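Local coordinates for glycosylation Associate Protein 2 (Streptococcus agalactiae serotype V, PDB 6OYC) that probably serves, within the Gap123 complex, in the accessory Sec pathway that glycosylates and exports a serine-rich surface adhesin, at residues 299-304 with 349-354; 273-278 with 283-288. All blocks are in the same frame, centred on the assembly; numbering follows the deposited sequence.

Contact 1: 299-304 with 349-354; sequences VYFSGF and DAIQEK
Val-299 and Phe-301 meet Ile-351 where helix 341-358 lies against strand 297-301 in the mixed sheet of an alpha/beta-hydrolase-like domain. The contact is small, 107 Å² counting both sides, wholly apolar and buried, and a single isoleucine supplies the helix side of it. The side chain of Val-299 and the ring of Phe-301, two positions apart on the strand, reach the side of the sheet where helix 341-358 lies; Ile-326 of the neighbouring strand 323-327 touches all three residues and completes the apolar layer. Tyr-337 meets the Phe-301 ring edge-to-face. The backbone supplies the polar bonding of the strand: Val-299 O accepts from Ser-368 OG, and main-chain hydrogen bonds join Val-299 to Ile-366 and Phe-301 to Ser-368 on strand 365-370. The two branches of Ile-351 divide the work. The short branch, CG2, abuts Val-299 CG2 at 4.0 Å, methyl against methyl, while the long branch reaches past it. That reach follows from the near-extended end of the isoleucine, with CD1 roughly anti to CA (chi2 153°), and it brings Ile-351 CD1 obliquely upon the phenyl group, 4.1 Å from Phe-301 CZ.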
ATOM      1  N   VAL B 299      11.074   8.972   1.733  1.00 42.96           N
ATOM      2  CA  VAL B 299      10.183   8.099   0.969  1.00 40.56           C
ATOM      3  C   VAL B 299      10.880   6.767   0.723  1.00 42.28           C
ATOM      4  O   VAL B 299      12.004   6.731   0.200  1.00 43.85           O
ATOM      5  CB  VAL B 299       9.774   8.757  -0.362  1.00 42.60           C
ATOM      6  CG1 VAL B 299       8.882   7.830  -1.187  1.00 40.16           C
ATOM      7  CG2 VAL B 299       9.091  10.097  -0.115  1.00 35.87           C
ATOM      8  N   TYR B 300      10.214   5.670   1.083  1.00 39.70           N
ATOM      9  CA  TYR B 300      10.715   4.322   0.822  1.00 39.13           C
ATOM     10  C   TYR B 300       9.774   3.608  -0.138  1.00 40.69           C
ATOM     11  O   TYR B 300       8.604   3.393   0.193  1.00 39.21           O
ATOM     12  CB  TYR B 300      10.844   3.520   2.115  1.00 39.12           C
ATOM     13  CG  TYR B 300      11.450   2.148   1.917  1.00 44.45           C
ATOM     14  CD1 TYR B 300      12.739   2.001   1.402  1.00 41.96           C
ATOM     15  CD2 TYR B 300      10.739   0.991   2.255  1.00 42.85           C
ATOM     16  CE1 TYR B 300      13.300   0.747   1.224  1.00 44.16           C
ATOM     17  CE2 TYR B 300      11.292  -0.270   2.072  1.00 43.09           C
ATOM     18  CZ  TYR B 300      12.574  -0.386   1.560  1.00 44.92           C
ATOM     19  OH  TYR B 300      13.130  -1.633   1.386  1.00 44.03           O
ATOM     20  N   PHE B 301      10.282   3.254  -1.323  1.00 37.69           N
ATOM     21  CA  PHE B 301       9.541   2.403  -2.247  1.00 36.89           C
ATOM     22  C   PHE B 301       9.726   0.936  -1.862  1.00 41.29           C
ATOM     23  O   PHE B 301      10.858   0.468  -1.687  1.00 41.09           O
ATOM     24  CB  PHE B 301      10.011   2.608  -3.683  1.00 34.65           C
ATOM     25  CG  PHE B 301       9.558   3.901  -4.315  1.00 37.69           C
ATOM     26  CD1 PHE B 301      10.186   5.100  -4.001  1.00 38.25           C
ATOM     27  CD2 PHE B 301       8.550   3.911  -5.261  1.00 35.06           C
ATOM     28  CE1 PHE B 301       9.793   6.281  -4.589  1.00 40.03           C
ATOM     29  CE2 PHE B 301       8.153   5.100  -5.859  1.00 37.35           C
ATOM     30  CZ  PHE B 301       8.773   6.287  -5.521  1.00 37.83           C
ATOM     31  N   SER B 302       8.618   0.205  -1.748  1.00 36.14           N
ATOM     32  CA  SER B 302       8.702  -1.192  -1.353  1.00 38.21           C
ATOM     33  C   SER B 302       9.364  -2.017  -2.448  1.00 36.47           C
ATOM     34  O   SER B 302       9.197  -1.753  -3.646  1.00 35.31           O
ATOM     35  CB  SER B 302       7.308  -1.755  -1.051  1.00 38.35           C
ATOM     36  OG  SER B 302       6.711  -1.121   0.061  1.00 36.28           O
ATOM     37  N   GLY B 303      10.117  -3.030  -2.024  1.00 35.89           N
ATOM     38  CA  GLY B 303      10.663  -3.997  -2.953  1.00 37.59           C
ATOM     39  C   GLY B 303       9.587  -4.947  -3.498  1.00 43.78           C
ATOM     40  O   GLY B 303       8.390  -4.833  -3.226  1.00 39.61           O
ATOM     41  N   PHE B 304      10.048  -5.903  -4.301  1.00 42.86           N
ATOM     42  CA  PHE B 304       9.182  -6.927  -4.867  1.00 39.66           C
ATOM     43  C   PHE B 304       8.683  -7.862  -3.768  1.00 44.11           C
ATOM     44  O   PHE B 304       9.468  -8.299  -2.925  1.00 47.51           O
ATOM     45  CB  PHE B 304       9.960  -7.697  -5.932  1.00 36.99           C
ATOM     46  CG  PHE B 304       9.216  -8.870  -6.530  1.00 44.52           C
ATOM     47  CD1 PHE B 304       9.188 -10.105  -5.884  1.00 42.68           C
ATOM     48  CD2 PHE B 304       8.586  -8.752  -7.765  1.00 41.00           C
ATOM     49  CE1 PHE B 304       8.524 -11.188  -6.436  1.00 41.12           C
ATOM     50  CE2 PHE B 304       7.917  -9.836  -8.331  1.00 41.21           C
ATOM     51  CZ  PHE B 304       7.889 -11.057  -7.658  1.00 43.19           C
ATOM     52  N   ASP B 349       2.667  13.058  -8.247  1.00 40.98           N
ATOM     53  CA  ASP B 349       1.752  13.943  -7.535  1.00 39.19           C
ATOM     54  C   ASP B 349       1.602  13.528  -6.077  1.00 43.18           C
ATOM     55  O   ASP B 349       1.531  14.386  -5.193  1.00 47.14           O
ATOM     56  CB  ASP B 349       0.386  13.967  -8.224  1.00 43.82           C
ATOM     57  CG  ASP B 349       0.431  14.591  -9.620  1.00 49.29           C
ATOM     58  OD1 ASP B 349       1.476  15.173  -9.994  1.00 48.64           O
ATOM     59  OD2 ASP B 349      -0.577  14.485 -10.353  1.00 47.72           O
ATOM     60  N   ALA B 350       1.555  12.218  -5.804  1.00 40.92           N
ATOM     61  CA  ALA B 350       1.308  11.765  -4.439  1.00 39.21           C
ATOM     62  C   ALA B 350       2.438  12.178  -3.514  1.00 38.86           C
ATOM     63  O   ALA B 350       2.193  12.581  -2.371  1.00 38.18           O
ATOM     64  CB  ALA B 350       1.119  10.249  -4.392  1.00 35.36           C
ATOM     65  N   ILE B 351       3.684  12.090  -3.991  1.00 38.92           N
ATOM     66  CA  ILE B 351       4.808  12.568  -3.188  1.00 41.26           C
ATOM     67  C   ILE B 351       4.804  14.098  -3.100  1.00 42.61           C
ATOM     68  O   ILE B 351       4.938  14.666  -2.007  1.00 43.11           O
ATOM     69  CB  ILE B 351       6.139  12.019  -3.736  1.00 43.19           C
ATOM     70  CG1 ILE B 351       6.095  10.486  -3.771  1.00 39.74           C
ATOM     71  CG2 ILE B 351       7.312  12.482  -2.851  1.00 38.37           C
ATOM     72  CD1 ILE B 351       6.975   9.854  -4.808  1.00 37.96           C
ATOM     73  N   GLN B 352       4.608  14.791  -4.231  1.00 40.67           N
ATOM     74  CA  GLN B 352       4.547  16.253  -4.191  1.00 44.57           C
ATOM     75  C   GLN B 352       3.444  16.737  -3.264  1.00 48.69           C
ATOM     76  O   GLN B 352       3.597  17.767  -2.591  1.00 47.80           O
ATOM     77  CB  GLN B 352       4.337  16.821  -5.598  1.00 44.57           C
ATOM     78  CG  GLN B 352       5.501  16.517  -6.523  1.00 54.33           C
ATOM     79  CD  GLN B 352       5.487  17.265  -7.860  1.00 59.84           C
ATOM     80  OE1 GLN B 352       6.548  17.653  -8.350  1.00 58.98           O
ATOM     81  NE2 GLN B 352       4.304  17.431  -8.469  1.00 54.52           N
ATOM     82  N   GLU B 353       2.334  16.001  -3.203  1.00 43.78           N
ATOM     83  CA  GLU B 353       1.242  16.403  -2.330  1.00 46.64           C
ATOM     84  C   GLU B 353       1.668  16.374  -0.866  1.00 46.18           C
ATOM     85  O   GLU B 353       1.296  17.261  -0.089  1.00 45.79           O
ATOM     86  CB  GLU B 353       0.034  15.506  -2.576  1.00 50.76           C
ATOM     87  CG  GLU B 353      -1.251  15.955  -1.919  1.00 57.62           C
ATOM     88  CD  GLU B 353      -2.333  14.882  -2.010  1.00 72.16           C
ATOM     89  OE1 GLU B 353      -2.685  14.295  -0.961  1.00 72.61           O
ATOM     90  OE2 GLU B 353      -2.816  14.614  -3.134  1.00 75.54           O
ATOM     91  N   LYS B 354       2.474  15.385  -0.470  1.00 42.84           N
ATOM     92  CA  LYS B 354       2.880  15.318   0.930  1.00 42.97           C
ATOM     93  C   LYS B 354       3.991  16.310   1.252  1.00 47.12           C
ATOM     94  O   LYS B 354       4.073  16.784   2.393  1.00 43.22           O
ATOM     95  CB  LYS B 354       3.322  13.906   1.291  1.00 41.32           C
ATOM     96  CG  LYS B 354       2.320  12.855   0.891  1.00 43.65           C
ATOM     97  CD  LYS B 354       1.000  13.035   1.602  1.00 45.41           C
ATOM     98  CE  LYS B 354      -0.094  12.217   0.916  1.00 48.29           C
ATOM     99  NZ  LYS B 354      -1.374  12.292   1.673  1.00 48.93           N
TER

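Contact 2: 273-278 with 283-288; sequences GERHID and EFMTYF
Arg-275 and Glu-283 form a salt bridge across an antiparallel beta hairpin, strands 274-277 and 283-288, at one margin of the mixed sheet. Arg-275 NE donates to Glu-283 OE1 at 2.6 Å, almost straight (177°) and in the guanidinium plane, using the oxygen's anti lone pair; the carboxylate plane stands nearly upright to the guanidinium. Arg-260 holds the other oxygen, so the carboxylate is gripped from two arginines. Among the residues of the other face, His-276 NE2 hydrogen-bonds Thr-286 OG1 at 2.8 Å, at the imidazole edge. Water 1 joins that hydroxyl to Glu-274 OE1, which also pairs with Lys-354. Backbone bonds run both ways in the pairs Glu-274 with Thr-286 and His-276 with Phe-284.

Beyond the polar groups, the His-276 and Phe-284 rings lie almost parallel (9°) but slid apart, with centroids separated by 4.5 Å. The phenyl group takes chi1 63°, between its own N and carbonyl carbon, which leans it over the histidine. Ile-277 CD1 packs on Glu-283 CG at 3.7 Å, alongside the salt bridge. His-276 CB sits over the Phe-284 face, 3.7 Å from the ring centroid.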
ATOM      1  N   GLY B 273      -3.717   4.231   5.385  1.00 30.89           N
ATOM      2  CA  GLY B 273      -3.183   3.975   4.058  1.00 29.90           C
ATOM      3  C   GLY B 273      -4.100   4.478   2.955  1.00 31.54           C
ATOM      4  O   GLY B 273      -5.316   4.583   3.114  1.00 31.81           O
ATOM      5  N   GLU B 274      -3.506   4.789   1.809  1.00 32.62           N
ATOM      6  CA  GLU B 274      -4.232   5.389   0.697  1.00 33.08           C
ATOM      7  C   GLU B 274      -4.071   4.541  -0.560  1.00 34.92           C
ATOM      8  O   GLU B 274      -2.986   4.013  -0.837  1.00 31.16           O
ATOM      9  CB  GLU B 274      -3.738   6.816   0.423  1.00 33.83           C
ATOM     10  CG  GLU B 274      -4.156   7.843   1.482  1.00 38.58           C
ATOM     11  CD  GLU B 274      -3.877   9.284   1.028  1.00 46.67           C
ATOM     12  OE1 GLU B 274      -2.742   9.778   1.224  1.00 45.54           O
ATOM     13  OE2 GLU B 274      -4.790   9.910   0.447  1.00 51.97           O
ATOM     14  N   ARG B 275      -5.154   4.429  -1.322  1.00 33.92           N
ATOM     15  CA  ARG B 275      -5.182   3.687  -2.572  1.00 33.20           C
ATOM     16  C   ARG B 275      -5.260   4.670  -3.732  1.00 34.00           C
ATOM     17  O   ARG B 275      -6.046   5.619  -3.689  1.00 32.50           O
ATOM     18  CB  ARG B 275      -6.381   2.740  -2.597  1.00 32.88           C
ATOM     19  CG  ARG B 275      -6.644   2.025  -3.937  1.00 36.01           C
ATOM     20  CD  ARG B 275      -7.485   0.764  -3.674  1.00 30.60           C
ATOM     21  NE  ARG B 275      -7.965   0.116  -4.883  1.00 34.32           N
ATOM     22  CZ  ARG B 275      -9.091   0.438  -5.514  1.00 34.42           C
ATOM     23  NH1 ARG B 275      -9.867   1.418  -5.062  1.00 35.25           N
ATOM     24  NH2 ARG B 275      -9.448  -0.230  -6.593  1.00 32.81           N
ATOM     25  N   HIS B 276      -4.450   4.445  -4.760  1.00 30.31           N
ATOM     26  CA  HIS B 276      -4.522   5.217  -5.989  1.00 35.17           C
ATOM     27  C   HIS B 276      -4.635   4.245  -7.158  1.00 35.22           C
ATOM     28  O   HIS B 276      -4.146   3.113  -7.079  1.00 36.88           O
ATOM     29  CB  HIS B 276      -3.288   6.135  -6.141  1.00 35.77           C
ATOM     30  CG  HIS B 276      -2.840   6.761  -4.853  1.00 34.47           C
ATOM     31  ND1 HIS B 276      -3.080   8.080  -4.543  1.00 36.99           N
ATOM     32  CD2 HIS B 276      -2.184   6.239  -3.788  1.00 36.24           C
ATOM     33  CE1 HIS B 276      -2.581   8.349  -3.348  1.00 38.16           C
ATOM     34  NE2 HIS B 276      -2.038   7.246  -2.866  1.00 36.41           N
ATOM     35  N   ILE B 277      -5.288   4.679  -8.240  1.00 31.83           N
ATOM     36  CA  ILE B 277      -5.595   3.777  -9.347  1.00 33.62           C
ATOM     37  C   ILE B 277      -5.703   4.562 -10.649  1.00 34.86           C
ATOM     38  O   ILE B 277      -6.064   5.740 -10.661  1.00 36.38           O
ATOM     39  CB  ILE B 277      -6.893   2.985  -9.048  1.00 36.51           C
ATOM     40  CG1 ILE B 277      -7.022   1.788  -9.966  1.00 35.29           C
ATOM     41  CG2 ILE B 277      -8.129   3.868  -9.144  1.00 35.36           C
ATOM     42  CD1 ILE B 277      -7.883   0.702  -9.360  1.00 37.90           C
ATOM     43  N   ASP B 278      -5.395   3.896 -11.755  1.00 37.49           N
ATOM     44  CA  ASP B 278      -5.477   4.499 -13.078  1.00 38.93           C
ATOM     45  C   ASP B 278      -6.632   3.883 -13.862  1.00 41.12           C
ATOM     46  O   ASP B 278      -7.354   3.021 -13.364  1.00 37.32           O
ATOM     47  CB  ASP B 278      -4.139   4.357 -13.810  1.00 36.88           C
ATOM     48  CG  ASP B 278      -3.942   2.998 -14.460  1.00 40.14           C
ATOM     49  OD1 ASP B 278      -4.584   1.996 -14.054  1.00 41.82           O
ATOM     50  OD2 ASP B 278      -3.102   2.927 -15.390  1.00 39.97           O
ATOM     51  N   GLU B 283      -3.049  -0.288  -9.593  1.00 32.28           N
ATOM     52  CA  GLU B 283      -2.999   0.392  -8.313  1.00 31.90           C
ATOM     53  C   GLU B 283      -1.565   0.612  -7.852  1.00 35.09           C
ATOM     54  O   GLU B 283      -0.649  -0.130  -8.220  1.00 30.99           O
ATOM     55  CB  GLU B 283      -3.729  -0.393  -7.214  1.00 30.34           C
ATOM     56  CG  GLU B 283      -5.113  -0.913  -7.600  1.00 35.11           C
ATOM     57  CD  GLU B 283      -5.597  -2.030  -6.673  1.00 31.38           C
ATOM     58  OE1 GLU B 283      -6.473  -1.791  -5.813  1.00 30.04           O
ATOM     59  OE2 GLU B 283      -5.085  -3.155  -6.800  1.00 31.79           O
ATOM     60  N   PHE B 284      -1.401   1.648  -7.027  1.00 31.09           N
ATOM     61  CA  PHE B 284      -0.343   1.712  -6.034  1.00 32.81           C
ATOM     62  C   PHE B 284      -0.957   2.241  -4.751  1.00 32.67           C
ATOM     63  O   PHE B 284      -2.036   2.846  -4.755  1.00 36.49           O
ATOM     64  CB  PHE B 284       0.862   2.593  -6.477  1.00 36.34           C
ATOM     65  CG  PHE B 284       0.537   4.067  -6.686  1.00 34.69           C
ATOM     66  CD1 PHE B 284       0.031   4.523  -7.904  1.00 32.78           C
ATOM     67  CD2 PHE B 284       0.789   5.004  -5.682  1.00 35.10           C
ATOM     68  CE1 PHE B 284      -0.242   5.879  -8.099  1.00 35.26           C
ATOM     69  CE2 PHE B 284       0.524   6.366  -5.873  1.00 28.90           C
ATOM     70  CZ  PHE B 284       0.005   6.802  -7.075  1.00 31.67           C
ATOM     71  N   MET B 285      -0.272   2.001  -3.645  1.00 30.59           N
ATOM     72  CA  MET B 285      -0.740   2.488  -2.359  1.00 33.56           C
ATOM     73  C   MET B 285       0.341   3.334  -1.702  1.00 32.68           C
ATOM     74  O   MET B 285       1.536   3.160  -1.957  1.00 32.91           O
ATOM     75  CB  MET B 285      -1.144   1.334  -1.434  1.00 31.40           C
ATOM     76  CG  MET B 285      -2.451   0.703  -1.850  1.00 33.15           C
ATOM     77  SD  MET B 285      -2.225  -0.382  -3.248  1.00 35.32           S
ATOM     78  CE  MET B 285      -3.856  -1.158  -3.285  1.00 33.00           C
ATOM     79  N   THR B 286      -0.085   4.248  -0.839  1.00 32.75           N
ATOM     80  CA  THR B 286       0.852   5.092  -0.122  1.00 33.85           C
ATOM     81  C   THR B 286       0.470   5.128   1.343  1.00 34.28           C
ATOM     82  O   THR B 286      -0.708   5.076   1.697  1.00 36.83           O
ATOM     83  CB  THR B 286       0.886   6.532  -0.703  1.00 34.14           C
ATOM     84  OG1 THR B 286      -0.416   7.113  -0.618  1.00 33.84           O
ATOM     85  CG2 THR B 286       1.327   6.523  -2.165  1.00 31.13           C
ATOM     86  N   TYR B 287       1.481   5.205   2.197  1.00 39.37           N
ATOM     87  CA  TYR B 287       1.275   5.451   3.613  1.00 36.31           C
ATOM     88  C   TYR B 287       2.122   6.647   4.018  1.00 36.81           C
ATOM     89  O   TYR B 287       3.285   6.749   3.621  1.00 37.10           O
ATOM     90  CB  TYR B 287       1.650   4.235   4.461  1.00 35.95           C
ATOM     91  CG  TYR B 287       1.480   4.537   5.929  1.00 36.23           C
ATOM     92  CD1 TYR B 287       0.218   4.582   6.488  1.00 30.96           C
ATOM     93  CD2 TYR B 287       2.575   4.836   6.734  1.00 36.92           C
ATOM     94  CE1 TYR B 287       0.039   4.878   7.801  1.00 34.04           C
ATOM     95  CE2 TYR B 287       2.414   5.142   8.062  1.00 34.92           C
ATOM     96  CZ  TYR B 287       1.139   5.162   8.590  1.00 37.57           C
ATOM     97  OH  TYR B 287       0.953   5.457   9.910  1.00 36.16           O
ATOM     98  N   PHE B 288       1.553   7.545   4.819  1.00 36.95           N
ATOM     99  CA  PHE B 288       2.254   8.780   5.161  1.00 37.58           C
ATOM    100  C   PHE B 288       2.113   9.091   6.646  1.00 35.92           C
ATOM    101  O   PHE B 288       0.997   9.108   7.171  1.00 36.13           O
ATOM    102  CB  PHE B 288       1.731   9.943   4.312  1.00 40.23           C
ATOM    103  CG  PHE B 288       2.163  11.310   4.790  1.00 38.73           C
ATOM    104  CD1 PHE B 288       3.483  11.732   4.648  1.00 37.50           C
ATOM    105  CD2 PHE B 288       1.236  12.185   5.340  1.00 39.15           C
ATOM    106  CE1 PHE B 288       3.873  13.012   5.072  1.00 40.88           C
ATOM    107  CE2 PHE B 288       1.614  13.462   5.755  1.00 45.27           C
ATOM    108  CZ  PHE B 288       2.937  13.876   5.621  1.00 39.63           C
TER
HETATM  109  O   HOH W   1      -0.709   8.373   1.775  1.00 37.02           O

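How the contacts relate
Contacts 1 and 2 both reach one mixed sheet, their centres about 9 Å apart, and helix 341-358 bridges them. The helix turns Ile-351 to strand 297-301, while Ala-350 and Lys-354 face the hairpin. What joins the two contacts is the 2.9 Å approach of Lys-354 NZ to Glu-274 OE1, backed by Lys-354 CD packing 3.8 Å from Phe-288 CG. Ala-350 CB comes 4.2 Å from Phe-284 CE2. Strand 323-327 runs between the hairpin and strand 297-301 in the sheet. On the contact 1 side, Phe-301 touches the residues of a possible nucleophile elbow around Ser-371, which with His-491 and Asp-461 resembles a hydrolase triad.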